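Local coordinates for protein branched-chain alpha-ketoacid decarboxylase (Lactococcus lactis, PDB 2VBF) that probably decarboxylates branched-chain and aromatic alpha-keto acids to aldehydes, using thiamine diphosphate and one magnesium ion per subunit, at residues Glu514-Phe528 against Glu534-Val548. Residues are numbered along the deposited sequence; the frame is centred on the assembly and turned at random.
Sequences EDRVVSKIVRTENEF and EAQADVNRMYWIELV
The last beta-alpha-beta unit in the parallel sheet of the C-terminal thiamine diphosphate-binding domain pairs strand 517-522 with strand 542-548 and carries helix 525-537 over one face. Seven backbone hydrogen bonds join the parallel strands, the first Met542 N to Arg516 O and the last Val548 N to Val522 O, the strand axes 13° apart. On the helix side, Val518 touches two flat groups at once. Its CB lies over one face of the Tyr543 ring, 3.8 Å from the ring centroid, in a CH-pi contact, while Ala535 CA covers the opposite face. With CG2 set beside its own backbone N (chi1 -180° for CG1), Val518 also lays CG2 over the centre of the Arg541 guanidinium, 3.4 Å from CZ. That group is held at its rim: NH1 donates to Glu514 O (2.9 Å), and NE and NH2 both grip Asp538 OD2, which Tyr543 OH meets at 2.5 Å. These three donors tie the first residue of the type I turn Asp538-Arg541 to its last and to Tyr543, and probably favour the charged form of Asp538. Lys520 NZ meets the syn lone pair of Glu534 OE2 in a salt bridge (3.0 Å), tying strand to helix. Val522 CB packs on Leu547 CD2 (3.7 Å), which also meets the edge of Phe528. Helix 379-389 completes this apolar end, helix 506-509 packs against Val517 and Trp544 on the other face, and strand 473-478 continues the sheet beyond 542-548, leaving 517-522 outermost within this chain.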
loop_
_atom_site.group_PDB
_atom_site.type_symbol
_atom_site.label_atom_id
_atom_site.label_comp_id
_atom_site.label_asym_id
_atom_site.label_seq_id
_atom_site.Cartn_x
_atom_site.Cartn_y
_atom_site.Cartn_z
ATOM N N GLU A 514 -23.192 16.454 -11.924
ATOM C CA GLU A 514 -23.193 17.813 -11.386
ATOM C C GLU A 514 -24.112 17.977 -10.169
ATOM O O GLU A 514 -23.937 18.906 -9.381
ATOM C CB GLU A 514 -23.593 18.817 -12.482
ATOM C CG GLU A 514 -22.548 18.983 -13.582
ATOM C CD GLU A 514 -22.987 19.925 -14.704
ATOM O OE1 GLU A 514 -24.189 19.941 -15.056
ATOM O OE2 GLU A 514 -22.113 20.644 -15.238
ATOM N N ASP A 515 -25.088 17.088 -10.020
ATOM C CA ASP A 515 -25.975 17.115 -8.850
ATOM C C ASP A 515 -25.366 16.417 -7.616
ATOM O O ASP A 515 -25.982 16.389 -6.549
ATOM C CB ASP A 515 -27.346 16.513 -9.178
ATOM C CG ASP A 515 -27.280 15.039 -9.507
ATOM O OD1 ASP A 515 -26.519 14.670 -10.424
ATOM O OD2 ASP A 515 -28.005 14.248 -8.864
ATOM N N ARG A 516 -24.171 15.854 -7.772
ATOM C CA ARG A 516 -23.469 15.164 -6.675
ATOM C C ARG A 516 -22.197 15.927 -6.299
ATOM O O ARG A 516 -21.986 16.290 -5.137
ATOM C CB ARG A 516 -23.135 13.725 -7.101
ATOM C CG ARG A 516 -22.250 12.927 -6.129
ATOM C CD ARG A 516 -23.058 12.154 -5.092
ATOM N NE ARG A 516 -23.973 13.029 -4.355
ATOM C CZ ARG A 516 -23.661 13.758 -3.285
ATOM N NH1 ARG A 516 -22.438 13.753 -2.762
ATOM N NH2 ARG A 516 -24.594 14.514 -2.722
ATOM N N VAL A 517 -21.352 16.167 -7.293
ATOM C CA VAL A 517 -20.100 16.902 -7.104
ATOM C C VAL A 517 -20.052 18.159 -7.958
ATOM O O VAL A 517 -20.309 18.097 -9.167
ATOM C CB VAL A 517 -18.872 16.045 -7.470
ATOM C CG1 VAL A 517 -17.583 16.776 -7.070
ATOM C CG2 VAL A 517 -18.962 14.678 -6.802
ATOM N N VAL A 518 -19.714 19.278 -7.327
ATOM C CA VAL A 518 -19.425 20.530 -8.021
ATOM C C VAL A 518 -17.910 20.732 -8.087
ATOM O O VAL A 518 -17.232 20.829 -7.045
ATOM C CB VAL A 518 -20.060 21.727 -7.306
ATOM C CG1 VAL A 518 -19.749 23.012 -8.058
ATOM C CG2 VAL A 518 -21.571 21.523 -7.169
ATOM N N SER A 519 -17.386 20.813 -9.306
ATOM C CA SER A 519 -15.947 20.974 -9.520
ATOM C C SER A 519 -15.589 22.371 -10.015
ATOM O O SER A 519 -16.317 22.952 -10.824
ATOM C CB SER A 519 -15.441 19.909 -10.490
ATOM O OG SER A 519 -15.721 18.612 -9.971
ATOM N N LYS A 520 -14.457 22.884 -9.531
ATOM C CA LYS A 520 -14.020 24.256 -9.763
ATOM C C LYS A 520 -12.515 24.336 -9.954
ATOM O O LYS A 520 -11.786 23.528 -9.394
ATOM C CB LYS A 520 -14.350 25.140 -8.554
ATOM C CG LYS A 520 -15.787 25.155 -8.113
ATOM C CD LYS A 520 -16.652 25.946 -9.064
ATOM C CE LYS A 520 -18.033 26.172 -8.475
ATOM N NZ LYS A 520 -18.877 26.975 -9.397
ATOM N N ILE A 521 -12.060 25.339 -10.706
ATOM C CA ILE A 521 -10.648 25.742 -10.704
ATOM C C ILE A 521 -10.549 27.184 -10.187
ATOM O O ILE A 521 -11.237 28.070 -10.680
ATOM C CB ILE A 521 -9.988 25.652 -12.096
ATOM C CG1 ILE A 521 -10.035 24.221 -12.633
ATOM C CG2 ILE A 521 -8.548 26.124 -12.027
ATOM C CD1 ILE A 521 -9.287 24.027 -13.963
ATOM N N VAL A 522 -9.692 27.406 -9.193
ATOM C CA VAL A 522 -9.560 28.704 -8.518
ATOM C C VAL A 522 -8.126 29.213 -8.631
ATOM O O VAL A 522 -7.183 28.496 -8.293
ATOM C CB VAL A 522 -9.968 28.598 -7.021
ATOM C CG1 VAL A 522 -9.583 29.865 -6.249
ATOM C CG2 VAL A 522 -11.456 28.304 -6.899
ATOM N N ARG A 523 -7.967 30.453 -9.101
ATOM C CA ARG A 523 -6.649 31.074 -9.268
ATOM C C ARG A 523 -6.419 32.343 -8.440
ATOM O O ARG A 523 -5.269 32.672 -8.123
ATOM C CB ARG A 523 -6.398 31.378 -10.752
ATOM C CG ARG A 523 -6.324 30.135 -11.633
ATOM C CD ARG A 523 -6.176 30.494 -13.106
ATOM N NE ARG A 523 -6.127 29.315 -13.979
ATOM C CZ ARG A 523 -5.031 28.605 -14.255
ATOM N NH1 ARG A 523 -3.856 28.930 -13.734
ATOM N NH2 ARG A 523 -5.116 27.546 -15.062
ATOM N N THR A 524 -7.489 33.058 -8.095
ATOM C CA THR A 524 -7.375 34.352 -7.419
ATOM C C THR A 524 -8.074 34.325 -6.059
ATOM O O THR A 524 -8.855 33.417 -5.763
ATOM C CB THR A 524 -8.005 35.499 -8.267
ATOM O OG1 THR A 524 -9.429 35.344 -8.278
ATOM C CG2 THR A 524 -7.468 35.488 -9.711
ATOM N N GLU A 525 -7.791 35.326 -5.234
ATOM C CA GLU A 525 -8.417 35.429 -3.919
ATOM C C GLU A 525 -9.927 35.598 -4.030
ATOM O O GLU A 525 -10.660 35.018 -3.249
ATOM C CB GLU A 525 -7.847 36.583 -3.109
ATOM C CG GLU A 525 -6.341 36.536 -2.860
ATOM C CD GLU A 525 -5.854 37.709 -2.028
ATOM O OE1 GLU A 525 -6.660 38.630 -1.759
ATOM O OE2 GLU A 525 -4.667 37.726 -1.641
ATOM N N ASN A 526 -10.390 36.409 -4.982
ATOM C CA ASN A 526 -11.832 36.616 -5.181
ATOM C C ASN A 526 -12.551 35.325 -5.527
ATOM O O ASN A 526 -13.642 35.045 -5.021
ATOM C CB ASN A 526 -12.096 37.613 -6.321
ATOM C CG ASN A 526 -11.909 39.053 -5.905
ATOM O OD1 ASN A 526 -12.147 39.421 -4.754
ATOM N ND2 ASN A 526 -11.489 39.888 -6.851
ATOM N N GLU A 527 -11.940 34.556 -6.424
ATOM C CA GLU A 527 -12.482 33.267 -6.819
ATOM C C GLU A 527 -12.539 32.312 -5.631
ATOM O O GLU A 527 -13.517 31.594 -5.471
ATOM C CB GLU A 527 -11.648 32.654 -7.942
ATOM C CG GLU A 527 -11.909 33.286 -9.297
ATOM C CD GLU A 527 -10.809 33.016 -10.300
ATOM O OE1 GLU A 527 -9.909 32.211 -9.999
ATOM O OE2 GLU A 527 -10.843 33.617 -11.399
ATOM N N PHE A 528 -11.504 32.330 -4.797
ATOM C CA PHE A 528 -11.466 31.460 -3.618
ATOM C C PHE A 528 -12.612 31.749 -2.649
ATOM O O PHE A 528 -13.335 30.841 -2.238
ATOM C CB PHE A 528 -10.145 31.557 -2.872
ATOM C CG PHE A 528 -10.092 30.656 -1.674
ATOM C CD1 PHE A 528 -9.850 29.297 -1.829
ATOM C CD2 PHE A 528 -10.355 31.147 -0.402
ATOM C CE1 PHE A 528 -9.850 28.448 -0.730
ATOM C CE2 PHE A 528 -10.340 30.307 0.695
ATOM C CZ PHE A 528 -10.085 28.956 0.523
ATOM N N GLU A 534 -19.915 29.570 -1.602
ATOM C CA GLU A 534 -20.809 28.739 -2.409
ATOM C C GLU A 534 -20.830 27.323 -1.833
ATOM O O GLU A 534 -21.899 26.764 -1.562
ATOM C CB GLU A 534 -20.306 28.747 -3.863
ATOM C CG GLU A 534 -21.106 27.949 -4.888
ATOM C CD GLU A 534 -20.389 27.854 -6.243
ATOM O OE1 GLU A 534 -19.300 28.453 -6.391
ATOM O OE2 GLU A 534 -20.913 27.178 -7.151
ATOM N N ALA A 535 -19.639 26.760 -1.635
ATOM C CA ALA A 535 -19.490 25.404 -1.076
ATOM C C ALA A 535 -20.121 25.294 0.313
ATOM O O ALA A 535 -20.951 24.406 0.554
ATOM C CB ALA A 535 -18.006 25.009 -1.022
ATOM N N GLN A 536 -19.756 26.207 1.209
ATOM C CA GLN A 536 -20.287 26.210 2.582
ATOM C C GLN A 536 -21.811 26.310 2.652
ATOM O O GLN A 536 -22.447 25.676 3.492
ATOM C CB GLN A 536 -19.681 27.361 3.377
ATOM C CG GLN A 536 -18.222 27.168 3.677
ATOM C CD GLN A 536 -17.990 26.223 4.822
ATOM O OE1 GLN A 536 -18.758 25.283 5.042
ATOM N NE2 GLN A 536 -16.920 26.460 5.565
ATOM N N ALA A 537 -22.385 27.118 1.769
ATOM C CA ALA A 537 -23.841 27.285 1.696
ATOM C C ALA A 537 -24.549 26.012 1.247
ATOM O O ALA A 537 -25.604 25.661 1.773
ATOM C CB ALA A 537 -24.184 28.439 0.751
ATOM N N ASP A 538 -23.952 25.313 0.285
ATOM C CA ASP A 538 -24.565 24.153 -0.348
ATOM C C ASP A 538 -24.124 22.882 0.376
ATOM O O ASP A 538 -23.155 22.233 -0.013
ATOM C CB ASP A 538 -24.164 24.133 -1.827
ATOM C CG ASP A 538 -24.733 22.959 -2.596
ATOM O OD1 ASP A 538 -25.671 22.274 -2.131
ATOM O OD2 ASP A 538 -24.212 22.719 -3.702
ATOM N N VAL A 539 -24.853 22.531 1.428
ATOM C CA VAL A 539 -24.512 21.373 2.273
ATOM C C VAL A 539 -24.866 20.009 1.658
ATOM O O VAL A 539 -24.484 18.967 2.197
ATOM C CB VAL A 539 -25.182 21.485 3.672
ATOM C CG1 VAL A 539 -24.784 22.782 4.354
ATOM C CG2 VAL A 539 -26.714 21.364 3.553
ATOM N N ASN A 540 -25.582 19.996 0.532
ATOM C CA ASN A 540 -26.069 18.739 -0.043
ATOM C C ASN A 540 -25.264 18.215 -1.227
ATOM O O ASN A 540 -25.668 17.238 -1.874
ATOM C CB ASN A 540 -27.541 18.883 -0.433
ATOM C CG ASN A 540 -28.438 19.130 0.769
ATOM O OD1 ASN A 540 -28.421 18.376 1.743
ATOM N ND2 ASN A 540 -29.215 20.200 0.708
ATOM N N ARG A 541 -24.132 18.854 -1.510
ATOM C CA ARG A 541 -23.218 18.354 -2.536
ATOM C C ARG A 541 -21.768 18.417 -2.067
ATOM O O ARG A 541 -21.416 19.196 -1.186
ATOM C CB ARG A 541 -23.390 19.130 -3.850
ATOM C CG ARG A 541 -24.656 18.708 -4.645
ATOM C CD ARG A 541 -24.743 19.403 -5.994
ATOM N NE ARG A 541 -24.865 20.843 -5.841
ATOM C CZ ARG A 541 -24.942 21.705 -6.855
ATOM N NH1 ARG A 541 -24.908 21.279 -8.107
ATOM N NH2 ARG A 541 -25.052 23.002 -6.611
ATOM N N MET A 542 -20.948 17.567 -2.673
ATOM C CA MET A 542 -19.512 17.557 -2.470
ATOM C C MET A 542 -18.907 18.632 -3.372
ATOM O O MET A 542 -19.382 18.855 -4.492
ATOM C CB MET A 542 -18.944 16.178 -2.839
ATOM C CG MET A 542 -17.450 16.012 -2.646
ATOM S SD MET A 542 -16.980 14.282 -2.821
ATOM C CE MET A 542 -15.302 14.477 -3.404
ATOM N N TYR A 543 -17.870 19.297 -2.883
ATOM C CA TYR A 543 -17.141 20.274 -3.675
ATOM C C TYR A 543 -15.706 19.794 -3.899
ATOM O O TYR A 543 -15.065 19.283 -2.978
ATOM C CB TYR A 543 -17.201 21.662 -3.029
ATOM C CG TYR A 543 -18.513 22.320 -3.352
ATOM C CD1 TYR A 543 -19.698 21.840 -2.800
ATOM C CD2 TYR A 543 -18.588 23.377 -4.254
ATOM C CE1 TYR A 543 -20.926 22.410 -3.119
ATOM C CE2 TYR A 543 -19.809 23.957 -4.577
ATOM C CZ TYR A 543 -20.971 23.472 -4.004
ATOM O OH TYR A 543 -22.181 24.036 -4.331
ATOM N N TRP A 544 -15.247 19.937 -5.142
ATOM C CA TRP A 544 -13.930 19.482 -5.578
ATOM C C TRP A 544 -13.234 20.661 -6.264
ATOM O O TRP A 544 -13.510 20.980 -7.425
ATOM C CB TRP A 544 -14.101 18.313 -6.531
ATOM C CG TRP A 544 -12.847 17.574 -6.858
ATOM C CD1 TRP A 544 -12.069 17.710 -7.980
ATOM C CD2 TRP A 544 -12.225 16.555 -6.062
ATOM N NE1 TRP A 544 -11.012 16.838 -7.924
ATOM C CE2 TRP A 544 -11.077 16.123 -6.758
ATOM C CE3 TRP A 544 -12.521 15.977 -4.824
ATOM C CZ2 TRP A 544 -10.225 15.131 -6.259
ATOM C CZ3 TRP A 544 -11.678 14.993 -4.330
ATOM C CH2 TRP A 544 -10.540 14.579 -5.054
ATOM N N ILE A 545 -12.348 21.316 -5.521
ATOM C CA ILE A 545 -11.843 22.623 -5.880
ATOM C C ILE A 545 -10.347 22.574 -6.108
ATOM O O ILE A 545 -9.568 22.410 -5.161
ATOM C CB ILE A 545 -12.166 23.648 -4.772
ATOM C CG1 ILE A 545 -13.680 23.732 -4.551
ATOM C CG2 ILE A 545 -11.572 25.017 -5.101
ATOM C CD1 ILE A 545 -14.054 24.270 -3.174
ATOM N N GLU A 546 -9.947 22.745 -7.369
ATOM C CA GLU A 546 -8.535 22.780 -7.714
ATOM C C GLU A 546 -8.007 24.197 -7.490
ATOM O O GLU A 546 -8.428 25.137 -8.173
ATOM C CB GLU A 546 -8.321 22.325 -9.163
ATOM C CG GLU A 546 -6.856 22.392 -9.613
ATOM C CD GLU A 546 -6.642 21.924 -11.034
ATOM O OE1 GLU A 546 -7.594 21.393 -11.651
ATOM O OE2 GLU A 546 -5.498 22.078 -11.519
ATOM N N LEU A 547 -7.106 24.346 -6.519
ATOM C CA LEU A 547 -6.430 25.621 -6.251
ATOM C C LEU A 547 -5.111 25.639 -6.994
ATOM O O LEU A 547 -4.318 24.701 -6.873
ATOM C CB LEU A 547 -6.163 25.804 -4.754
ATOM C CG LEU A 547 -7.369 25.686 -3.819
ATOM C CD1 LEU A 547 -6.916 25.858 -2.372
ATOM C CD2 LEU A 547 -8.461 26.711 -4.180
ATOM N N VAL A 548 -4.860 26.703 -7.760
ATOM C CA VAL A 548 -3.582 26.845 -8.443
ATOM C C VAL A 548 -2.676 27.806 -7.669
ATOM O O VAL A 548 -3.037 28.959 -7.405
ATOM C CB VAL A 548 -3.748 27.305 -9.916
ATOM C CG1 VAL A 548 -2.382 27.377 -10.592
ATOM C CG2 VAL A 548 -4.668 26.348 -10.666
HETATM O O HOH W 1 -26.879 16.239 -4.061
HETATM O O HOH W 2 -3.242 31.096 -8.994
#